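Local coordinates for protein HTH-type transcriptional repressor NemR (Escherichia coli, PDB 4YZE) that represses transcription of the nemRA-gloA operon by binding the NemR box and takes part in the response to electrophiles and reactive chlorine species, at residues Lys54-Tyr66 / Leu120-Ala132. The protein carries 5 engineered substitutions. Sequence-based numbering, arbitrary orientation.
Sequences KEAFGVAMLERHY and LSEDMRSAMDKGA
Ser-121 OG is used twice: it accepts the backbone N-H of Met-124, N-capping helix 122-148, and donates to Glu-55 OE2 across the contact at 3.1 Å. The carboxylate takes this bond on its anti lone pair, while its other oxygen, OE1, pairs with Arg-52. With CG extended away from the backbone N (chi1 -179°) and a bend at chi2, the Glu-55 carboxylate swings across to Ser-121. Asp-123 OD2 lies 3.4 Å from Glu-55 OE2 without a bond, a like-charge approach that the arginine and the helix N-terminus probably soften.

Beyond this polar end the contact turns apolar. Met-124 fits as a knob into the hole formed by Glu-55, Gly-58, Val-59 and Leu-62; its bent end lays SD and CE against Gly-58 CA, where a CB on Gly-58 would run into SD. Leu-62 meets it at about a right angle, CD1 lying 3.6 Å from Met-124 CE and also touching Ala-127 CB and Met-128 CG. Farther along, Gly-131 CA sits over one face of the Tyr-66 ring, 3.6 Å from its centroid, in a CH-pi contact. The ring hydroxyl touches Met-128 CG and hydrogen-bonds Thr-110. Were Tyr-66 replaced by an alanine, Gly-131 CA would probably lose the ring face it packs against and Thr-110 OG1 its hydroxyl partner.

With axes 9.0 Å apart and only 5° from parallel, these segments exemplify the TetR-family plan, in which the helix following the helix-turn-helix motif packs on the regulatory domain, here with the Tyr-66 side chain about 7 Å from that of Cys-108, which plays a central role in the response to reactive chlorine species.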
loop_
_atom_site.group_PDB
_atom_site.type_symbol
_atom_site.label_atom_id
_atom_site.label_comp_id
_atom_site.label_asym_id
_atom_site.label_seq_id
_atom_site.Cartn_x
_atom_site.Cartn_y
_atom_site.Cartn_z
ATOM N N LYS A 54 6.961 11.513 -22.804
ATOM C CA LYS A 54 7.291 10.970 -21.501
ATOM C C LYS A 54 6.228 9.966 -21.093
ATOM O O LYS A 54 6.537 8.913 -20.516
ATOM C CB LYS A 54 7.399 12.077 -20.453
ATOM C CG LYS A 54 7.722 11.531 -19.062
ATOM C CD LYS A 54 7.546 12.571 -17.970
ATOM C CE LYS A 54 8.005 12.003 -16.646
ATOM N NZ LYS A 54 7.597 12.809 -15.459
ATOM N N GLU A 55 4.977 10.287 -21.407
ATOM C CA GLU A 55 3.861 9.422 -21.051
ATOM C C GLU A 55 3.986 8.081 -21.757
ATOM O O GLU A 55 3.805 7.032 -21.142
ATOM C CB GLU A 55 2.519 10.071 -21.403
ATOM C CG GLU A 55 1.295 9.180 -21.010
ATOM C CD GLU A 55 0.779 8.314 -22.159
ATOM O OE1 GLU A 55 1.324 8.401 -23.278
ATOM O OE2 GLU A 55 -0.186 7.550 -21.954
ATOM N N ALA A 56 4.299 8.128 -23.051
ATOM C CA ALA A 56 4.430 6.911 -23.850
ATOM C C ALA A 56 5.539 6.024 -23.273
ATOM O O ALA A 56 5.393 4.799 -23.130
ATOM C CB ALA A 56 4.714 7.269 -25.308
ATOM N N PHE A 57 6.642 6.675 -22.929
ATOM C CA PHE A 57 7.780 6.028 -22.321
ATOM C C PHE A 57 7.424 5.290 -21.020
ATOM O O PHE A 57 7.869 4.151 -20.788
ATOM C CB PHE A 57 8.848 7.082 -22.047
ATOM C CG PHE A 57 9.984 6.570 -21.250
ATOM C CD1 PHE A 57 11.015 5.877 -21.867
ATOM C CD2 PHE A 57 10.027 6.771 -19.885
ATOM C CE1 PHE A 57 12.081 5.399 -21.134
ATOM C CE2 PHE A 57 11.084 6.293 -19.139
ATOM C CZ PHE A 57 12.115 5.605 -19.765
ATOM N N GLY A 58 6.642 5.949 -20.165
ATOM C CA GLY A 58 6.193 5.343 -18.924
ATOM C C GLY A 58 5.405 4.056 -19.135
ATOM O O GLY A 58 5.593 3.096 -18.396
ATOM N N VAL A 59 4.522 4.041 -20.133
ATOM C CA VAL A 59 3.742 2.841 -20.434
ATOM C C VAL A 59 4.675 1.699 -20.836
ATOM O O VAL A 59 4.568 0.587 -20.307
ATOM C CB VAL A 59 2.731 3.064 -21.560
ATOM C CG1 VAL A 59 1.842 1.819 -21.724
ATOM C CG2 VAL A 59 1.871 4.274 -21.264
ATOM N N ALA A 60 5.583 1.985 -21.770
ATOM C CA ALA A 60 6.586 1.023 -22.197
ATOM C C ALA A 60 7.446 0.562 -21.016
ATOM O O ALA A 60 7.742 -0.641 -20.886
ATOM C CB ALA A 60 7.454 1.614 -23.302
ATOM N N MET A 61 7.839 1.510 -20.163
ATOM C CA MET A 61 8.611 1.194 -18.965
ATOM C C MET A 61 7.861 0.204 -18.079
ATOM O O MET A 61 8.408 -0.830 -17.683
ATOM C CB MET A 61 8.900 2.460 -18.166
ATOM C CG MET A 61 9.660 2.222 -16.857
ATOM S SD MET A 61 9.926 3.763 -15.916
ATOM C CE MET A 61 8.279 3.988 -15.204
ATOM N N LEU A 62 6.604 0.514 -17.779
ATOM C CA LEU A 62 5.828 -0.337 -16.886
ATOM C C LEU A 62 5.636 -1.704 -17.518
ATOM O O LEU A 62 5.789 -2.723 -16.841
ATOM C CB LEU A 62 4.475 0.292 -16.562
ATOM C CG LEU A 62 4.487 1.474 -15.597
ATOM C CD1 LEU A 62 3.076 1.997 -15.363
ATOM C CD2 LEU A 62 5.092 1.051 -14.292
ATOM N N GLU A 63 5.305 -1.723 -18.809
ATOM C CA GLU A 63 5.037 -2.985 -19.501
ATOM C C GLU A 63 6.281 -3.848 -19.461
ATOM O O GLU A 63 6.194 -5.048 -19.238
ATOM C CB GLU A 63 4.575 -2.748 -20.946
ATOM C CG GLU A 63 3.133 -2.265 -21.054
ATOM C CD GLU A 63 2.769 -1.788 -22.451
ATOM O OE1 GLU A 63 3.663 -1.755 -23.323
ATOM O OE2 GLU A 63 1.587 -1.443 -22.674
ATOM N N ARG A 64 7.441 -3.223 -19.642
ATOM C CA ARG A 64 8.701 -3.934 -19.542
ATOM C C ARG A 64 8.846 -4.493 -18.132
ATOM O O ARG A 64 9.076 -5.685 -17.952
ATOM C CB ARG A 64 9.883 -3.014 -19.882
ATOM C CG ARG A 64 11.252 -3.607 -19.548
ATOM C CD ARG A 64 12.387 -2.799 -20.181
ATOM N NE ARG A 64 13.715 -3.350 -19.901
ATOM C CZ ARG A 64 14.395 -3.124 -18.779
ATOM N NH1 ARG A 64 13.868 -2.373 -17.816
ATOM N NH2 ARG A 64 15.598 -3.658 -18.606
ATOM N N HIS A 65 8.687 -3.630 -17.137
ATOM C CA HIS A 65 8.820 -4.032 -15.746
ATOM C C HIS A 65 7.882 -5.185 -15.357
ATOM O O HIS A 65 8.299 -6.123 -14.686
ATOM C CB HIS A 65 8.549 -2.840 -14.839
ATOM C CG HIS A 65 8.365 -3.208 -13.404
ATOM N ND1 HIS A 65 9.418 -3.305 -12.523
ATOM C CD2 HIS A 65 7.251 -3.501 -12.692
ATOM C CE1 HIS A 65 8.963 -3.642 -11.329
ATOM N NE2 HIS A 65 7.651 -3.763 -11.405
ATOM N N TYR A 66 6.619 -5.114 -15.753
ATOM C CA TYR A 66 5.688 -6.153 -15.336
ATOM C C TYR A 66 5.911 -7.437 -16.132
ATOM O O TYR A 66 5.653 -8.530 -15.628
ATOM C CB TYR A 66 4.224 -5.691 -15.434
ATOM C CG TYR A 66 3.853 -4.680 -14.371
ATOM C CD1 TYR A 66 3.871 -5.018 -13.014
ATOM C CD2 TYR A 66 3.493 -3.390 -14.719
ATOM C CE1 TYR A 66 3.545 -4.078 -12.030
ATOM C CE2 TYR A 66 3.162 -2.443 -13.751
ATOM C CZ TYR A 66 3.195 -2.786 -12.412
ATOM O OH TYR A 66 2.853 -1.825 -11.475
ATOM N N LEU A 120 -1.619 10.216 -12.997
ATOM C CA LEU A 120 -1.013 9.468 -14.104
ATOM C C LEU A 120 -1.981 9.292 -15.275
ATOM O O LEU A 120 -3.194 9.285 -15.077
ATOM C CB LEU A 120 -0.555 8.089 -13.627
ATOM C CG LEU A 120 0.681 8.025 -12.729
ATOM C CD1 LEU A 120 1.012 6.586 -12.372
ATOM C CD2 LEU A 120 1.865 8.701 -13.417
ATOM N N SER A 121 -1.457 9.135 -16.489
ATOM C CA SER A 121 -2.324 8.823 -17.626
ATOM C C SER A 121 -3.133 7.539 -17.400
ATOM O O SER A 121 -2.704 6.637 -16.669
ATOM C CB SER A 121 -1.518 8.692 -18.915
ATOM O OG SER A 121 -0.639 7.581 -18.878
ATOM N N GLU A 122 -4.312 7.464 -18.014
ATOM C CA GLU A 122 -5.081 6.233 -17.947
ATOM C C GLU A 122 -4.220 5.104 -18.496
ATOM O O GLU A 122 -4.244 3.997 -17.955
ATOM C CB GLU A 122 -6.411 6.344 -18.705
ATOM C CG GLU A 122 -7.089 4.999 -19.018
ATOM C CD GLU A 122 -7.335 4.098 -17.783
ATOM O OE1 GLU A 122 -7.466 4.603 -16.641
ATOM O OE2 GLU A 122 -7.409 2.861 -17.959
ATOM N N ASP A 123 -3.424 5.399 -19.529
ATOM C CA ASP A 123 -2.569 4.371 -20.113
ATOM C C ASP A 123 -1.619 3.774 -19.065
ATOM O O ASP A 123 -1.442 2.550 -19.019
ATOM C CB ASP A 123 -1.835 4.895 -21.351
ATOM C CG ASP A 123 -2.756 5.669 -22.269
ATOM O OD1 ASP A 123 -3.731 6.221 -21.733
ATOM O OD2 ASP A 123 -2.546 5.715 -23.501
ATOM N N MET A 124 -1.066 4.619 -18.192
ATOM C CA MET A 124 -0.162 4.125 -17.147
ATOM C C MET A 124 -0.878 3.442 -15.973
ATOM O O MET A 124 -0.444 2.382 -15.518
ATOM C CB MET A 124 0.775 5.219 -16.640
ATOM C CG MET A 124 1.832 5.643 -17.656
ATOM S SD MET A 124 3.104 6.688 -16.899
ATOM C CE MET A 124 3.900 5.459 -15.844
ATOM N N ARG A 125 -1.959 4.043 -15.477
ATOM C CA ARG A 125 -2.754 3.405 -14.430
ATOM C C ARG A 125 -3.210 2.024 -14.905
ATOM O O ARG A 125 -3.193 1.056 -14.143
ATOM C CB ARG A 125 -3.961 4.268 -14.055
ATOM C CG ARG A 125 -4.904 3.632 -13.046
ATOM C CD ARG A 125 -6.356 4.048 -13.314
ATOM N NE ARG A 125 -6.900 3.442 -14.531
ATOM C CZ ARG A 125 -7.392 2.203 -14.604
ATOM N NH1 ARG A 125 -7.411 1.420 -13.525
ATOM N NH2 ARG A 125 -7.877 1.740 -15.759
ATOM N N SER A 126 -3.584 1.942 -16.177
ATOM C CA SER A 126 -4.060 0.697 -16.760
ATOM C C SER A 126 -2.934 -0.328 -16.887
ATOM O O SER A 126 -3.146 -1.523 -16.664
ATOM C CB SER A 126 -4.722 0.975 -18.111
ATOM O OG SER A 126 -4.965 -0.211 -18.847
ATOM N N ALA A 127 -1.738 0.137 -17.222
ATOM C CA ALA A 127 -0.568 -0.736 -17.226
ATOM C C ALA A 127 -0.328 -1.341 -15.838
ATOM O O ALA A 127 0.067 -2.502 -15.726
ATOM C CB ALA A 127 0.665 0.013 -17.689
ATOM N N MET A 128 -0.540 -0.545 -14.791
ATOM C CA MET A 128 -0.351 -1.029 -13.424
ATOM C C MET A 128 -1.457 -1.995 -13.037
ATOM O O MET A 128 -1.214 -2.979 -12.358
ATOM C CB MET A 128 -0.352 0.122 -12.438
ATOM C CG MET A 128 0.807 1.091 -12.639
ATOM S SD MET A 128 0.727 2.441 -11.456
ATOM C CE MET A 128 1.154 1.594 -9.930
ATOM N N ASP A 129 -2.679 -1.689 -13.453
ATOM C CA ASP A 129 -3.818 -2.510 -13.093
ATOM C C ASP A 129 -3.545 -3.880 -13.710
ATOM O O ASP A 129 -3.601 -4.894 -13.035
ATOM C CB ASP A 129 -5.105 -1.881 -13.631
ATOM C CG ASP A 129 -6.355 -2.529 -13.070
ATOM O OD1 ASP A 129 -6.258 -3.260 -12.061
ATOM O OD2 ASP A 129 -7.442 -2.291 -13.633
ATOM N N LYS A 130 -3.179 -3.875 -14.986
ATOM C CA LYS A 130 -2.786 -5.078 -15.706
ATOM C C LYS A 130 -1.630 -5.808 -15.022
ATOM O O LYS A 130 -1.640 -7.036 -14.925
ATOM C CB LYS A 130 -2.408 -4.708 -17.144
ATOM C CG LYS A 130 -1.418 -5.654 -17.790
ATOM C CD LYS A 130 -2.111 -6.725 -18.613
ATOM C CE LYS A 130 -1.783 -6.571 -20.094
ATOM N NZ LYS A 130 -1.844 -5.148 -20.538
ATOM N N GLY A 131 -0.635 -5.061 -14.551
ATOM C CA GLY A 131 0.481 -5.662 -13.828
ATOM C C GLY A 131 -0.003 -6.462 -12.626
ATOM O O GLY A 131 0.336 -7.638 -12.462
ATOM N N ALA A 132 -0.812 -5.810 -11.795
ATOM C CA ALA A 132 -1.403 -6.424 -10.628
ATOM C C ALA A 132 -2.273 -7.653 -10.985
ATOM O O ALA A 132 -2.170 -8.698 -10.322
ATOM C CB ALA A 132 -2.215 -5.407 -9.876
HETATM O O HOH W 1 -0.082 -3.018 -20.164
#